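Local coordinates for CigR Protein (PDB 4EW5), which is of unknown function but is probably an inner membrane protein of Salmonella enterica, present here as its C-terminal domain, at residues A20-L29 with P59-P67. Sequence-based numbering, arbitrary orientation.
Sequences ARQLAVNLGL and PASMLGQLP. With EDO (1,2-ethanediol), chain C.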
loop_
_atom_site.group_PDB
_atom_site.type_symbol
_atom_site.label_atom_id
_atom_site.label_comp_id
_atom_site.label_asym_id
_atom_site.label_seq_id
_atom_site.Cartn_x
_atom_site.Cartn_y
_atom_site.Cartn_z
ATOM N N ALA A 20 -5.680 -5.350 -0.884
ATOM C CA ALA A 20 -7.014 -5.243 -1.506
ATOM C C ALA A 20 -7.401 -6.586 -2.083
ATOM O O ALA A 20 -8.577 -7.007 -1.960
ATOM C CB ALA A 20 -7.074 -4.076 -2.562
ATOM N N ARG A 21 -6.444 -7.304 -2.692
ATOM C CA ARG A 21 -6.719 -8.602 -3.257
ATOM C C ARG A 21 -6.931 -9.635 -2.156
ATOM O O ARG A 21 -7.746 -10.500 -2.281
ATOM C CB ARG A 21 -5.622 -9.041 -4.221
ATOM C CG ARG A 21 -5.828 -10.414 -4.817
ATOM C CD ARG A 21 -6.958 -10.306 -5.865
ATOM N NE ARG A 21 -7.059 -11.494 -6.687
ATOM C CZ ARG A 21 -8.094 -11.799 -7.480
ATOM N NH1 ARG A 21 -9.161 -11.035 -7.551
ATOM N NH2 ARG A 21 -8.024 -12.915 -8.200
ATOM N N GLN A 22 -6.170 -9.558 -1.077
ATOM C CA GLN A 22 -6.457 -10.414 0.098
ATOM C C GLN A 22 -7.822 -10.211 0.659
ATOM O O GLN A 22 -8.501 -11.180 1.012
ATOM C CB GLN A 22 -5.451 -10.146 1.203
ATOM C CG GLN A 22 -4.087 -10.585 0.857
ATOM C CD GLN A 22 -3.039 -10.048 1.834
ATOM O OE1 GLN A 22 -3.261 -9.086 2.559
ATOM N NE2 GLN A 22 -1.878 -10.648 1.777
ATOM N N LEU A 23 -8.274 -8.943 0.777
ATOM C CA LEU A 23 -9.606 -8.658 1.249
ATOM C C LEU A 23 -10.639 -9.223 0.276
ATOM O O LEU A 23 -11.609 -9.922 0.661
ATOM C CB LEU A 23 -9.768 -7.136 1.387
ATOM C CG LEU A 23 -9.088 -6.490 2.588
ATOM C CD1 LEU A 23 -8.902 -4.976 2.413
ATOM C CD2 LEU A 23 -9.904 -6.808 3.857
ATOM N N ALA A 24 -10.550 -8.830 -1.002
ATOM C CA ALA A 24 -11.554 -9.358 -1.968
ATOM C C ALA A 24 -11.694 -10.877 -1.944
ATOM O O ALA A 24 -12.826 -11.397 -1.832
ATOM C CB ALA A 24 -11.212 -8.858 -3.425
ATOM N N VAL A 25 -10.568 -11.607 -2.033
ATOM C CA VAL A 25 -10.604 -13.036 -2.164
ATOM C C VAL A 25 -11.174 -13.669 -0.886
ATOM O O VAL A 25 -12.030 -14.514 -0.943
ATOM C CB VAL A 25 -9.213 -13.652 -2.471
ATOM C CG1 VAL A 25 -9.218 -15.196 -2.282
ATOM C CG2 VAL A 25 -8.731 -13.198 -3.871
ATOM N N ASN A 26 -10.676 -13.245 0.263
ATOM C CA ASN A 26 -11.143 -13.822 1.550
ATOM C C ASN A 26 -12.534 -13.461 1.974
ATOM O O ASN A 26 -13.154 -14.211 2.753
ATOM C CB ASN A 26 -10.095 -13.641 2.624
ATOM C CG ASN A 26 -8.796 -14.397 2.276
ATOM O OD1 ASN A 26 -7.699 -13.781 2.096
ATOM N ND2 ASN A 26 -8.923 -15.742 2.083
ATOM N N LEU A 27 -13.105 -12.423 1.352
ATOM C CA LEU A 27 -14.518 -12.068 1.508
ATOM C C LEU A 27 -15.419 -12.552 0.374
ATOM O O LEU A 27 -16.607 -12.282 0.359
ATOM C CB LEU A 27 -14.666 -10.538 1.698
ATOM C CG LEU A 27 -13.918 -10.002 2.928
ATOM C CD1 LEU A 27 -13.723 -8.461 2.981
ATOM C CD2 LEU A 27 -14.669 -10.504 4.180
ATOM N N GLY A 28 -14.873 -13.295 -0.589
ATOM C CA GLY A 28 -15.701 -13.832 -1.672
ATOM C C GLY A 28 -16.097 -12.845 -2.766
ATOM O O GLY A 28 -17.011 -13.101 -3.545
ATOM N N LEU A 29 -15.390 -11.753 -2.885
ATOM C CA LEU A 29 -15.709 -10.706 -3.854
ATOM C C LEU A 29 -14.817 -10.869 -5.093
ATOM O O LEU A 29 -13.950 -10.051 -5.371
ATOM C CB LEU A 29 -15.482 -9.358 -3.160
ATOM C CG LEU A 29 -16.239 -9.169 -1.818
ATOM C CD1 LEU A 29 -15.925 -7.846 -1.119
ATOM C CD2 LEU A 29 -17.695 -9.309 -2.166
ATOM N N PRO A 59 -18.653 -3.810 0.556
ATOM C CA PRO A 59 -19.266 -4.175 1.845
ATOM C C PRO A 59 -18.507 -3.601 3.049
ATOM O O PRO A 59 -17.294 -3.467 3.004
ATOM C CB PRO A 59 -19.215 -5.728 1.851
ATOM C CG PRO A 59 -18.173 -6.064 0.866
ATOM C CD PRO A 59 -18.198 -5.004 -0.167
ATOM N N ALA A 60 -19.252 -3.332 4.142
ATOM C CA ALA A 60 -18.694 -2.801 5.387
ATOM C C ALA A 60 -17.535 -3.607 5.881
ATOM O O ALA A 60 -16.550 -3.031 6.377
ATOM C CB ALA A 60 -19.777 -2.708 6.504
ATOM N N SER A 61 -17.580 -4.919 5.730
ATOM C CA SER A 61 -16.462 -5.744 6.173
ATOM C C SER A 61 -15.174 -5.297 5.490
ATOM O O SER A 61 -14.107 -5.264 6.129
ATOM C CB SER A 61 -16.637 -7.240 5.819
ATOM O OG SER A 61 -16.929 -7.345 4.411
HETATM N N MSE A 62 -15.222 -4.979 4.208
HETATM C CA MSE A 62 -14.023 -4.523 3.524
HETATM C C MSE A 62 -13.693 -3.057 3.777
HETATM O O MSE A 62 -12.509 -2.695 3.877
HETATM C CB MSE A 62 -14.131 -4.816 2.024
HETATM C CG MSE A 62 -12.968 -4.382 1.240
HETATM SE SE MSE A 62 -13.011 -5.407 -0.488
HETATM C CE MSE A 62 -11.392 -4.734 -1.201
ATOM N N LEU A 63 -14.687 -2.195 3.857
ATOM C CA LEU A 63 -14.468 -0.800 4.127
ATOM C C LEU A 63 -13.815 -0.533 5.475
ATOM O O LEU A 63 -13.108 0.443 5.610
ATOM C CB LEU A 63 -15.767 -0.016 4.062
ATOM C CG LEU A 63 -16.317 0.277 2.686
ATOM C CD1 LEU A 63 -17.557 1.172 2.788
ATOM C CD2 LEU A 63 -15.289 0.967 1.809
ATOM N N GLY A 64 -14.056 -1.406 6.439
ATOM C CA GLY A 64 -13.347 -1.380 7.690
ATOM C C GLY A 64 -11.842 -1.524 7.624
ATOM O O GLY A 64 -11.159 -1.160 8.611
ATOM N N GLN A 65 -11.316 -2.061 6.489
ATOM C CA GLN A 65 -9.917 -2.404 6.314
ATOM C C GLN A 65 -9.202 -1.604 5.258
ATOM O O GLN A 65 -8.074 -1.935 4.905
ATOM C CB GLN A 65 -9.800 -3.924 5.947
ATOM C CG GLN A 65 -10.718 -4.766 6.796
ATOM C CD GLN A 65 -10.142 -4.896 8.150
ATOM O OE1 GLN A 65 -8.925 -5.094 8.276
ATOM N NE2 GLN A 65 -10.979 -4.766 9.184
ATOM N N LEU A 66 -9.885 -0.628 4.690
ATOM C CA LEU A 66 -9.354 0.323 3.788
ATOM C C LEU A 66 -9.405 1.724 4.436
ATOM O O LEU A 66 -10.230 2.002 5.251
ATOM C CB LEU A 66 -10.240 0.398 2.525
ATOM C CG LEU A 66 -10.299 -0.879 1.691
ATOM C CD1 LEU A 66 -11.335 -0.720 0.609
ATOM C CD2 LEU A 66 -8.918 -1.172 1.112
ATOM N N PRO A 67 -8.489 2.607 4.063
ATOM C CA PRO A 67 -8.498 3.958 4.638
ATOM C C PRO A 67 -9.759 4.749 4.388
ATOM O O PRO A 67 -10.432 4.615 3.334
ATOM C CB PRO A 67 -7.300 4.670 3.945
ATOM C CG PRO A 67 -6.435 3.577 3.505
ATOM C CD PRO A 67 -7.391 2.418 3.122
HETATM C C1 EDO C . -4.549 -13.529 -6.948
HETATM O O1 EDO C . -5.271 -14.715 -7.486
HETATM C C2 EDO C . -4.139 -12.480 -8.017
HETATM O O2 EDO C . -2.968 -11.610 -7.772
#
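Selenomethionine Met62, on the short helix 60-63, reaches toward the last turns of helix 11-26, between Leu23, Leu27 and Leu29; that helix closes in a Schellman motif at Gly28. No hydrogen bond joins the two segments; the evidence is apolar contact. Followed outward, Met62 CB meets Leu27 CD1 at 3.8 Å. Its CG is anti to the backbone N (chi1 180°) and the chain stays extended beyond it, which carries SE between the two leucines that flank it: Leu29 CD1 is 3.9 Å from SE and Leu23 CB 4.1 Å. The terminal CE comes up to the helix backbone, 3.7 Å from Ala20 O, an oxygen already bonded to Ala24 N. Leu81 of strand 80-85 also packs on Met62, so this side chain links helix and sheet within the domain.

On one flank Leu23 crosses Gln65 at an angle, its CD2 3.6 Å from Gln65 CB, while its CD1 touches both Gln65 CB and Leu66 CD2. Ser61 borders Leu27, with OG 3.7 Å from CD1. Past the Schellman turn, where Leu29 N bonds back to Ala24 O, Leu29 reaches the CG corner of the N-cap residue Pro59, with Leu29 CD1 3.5 Å from Pro59 CG, a tight carbon pair.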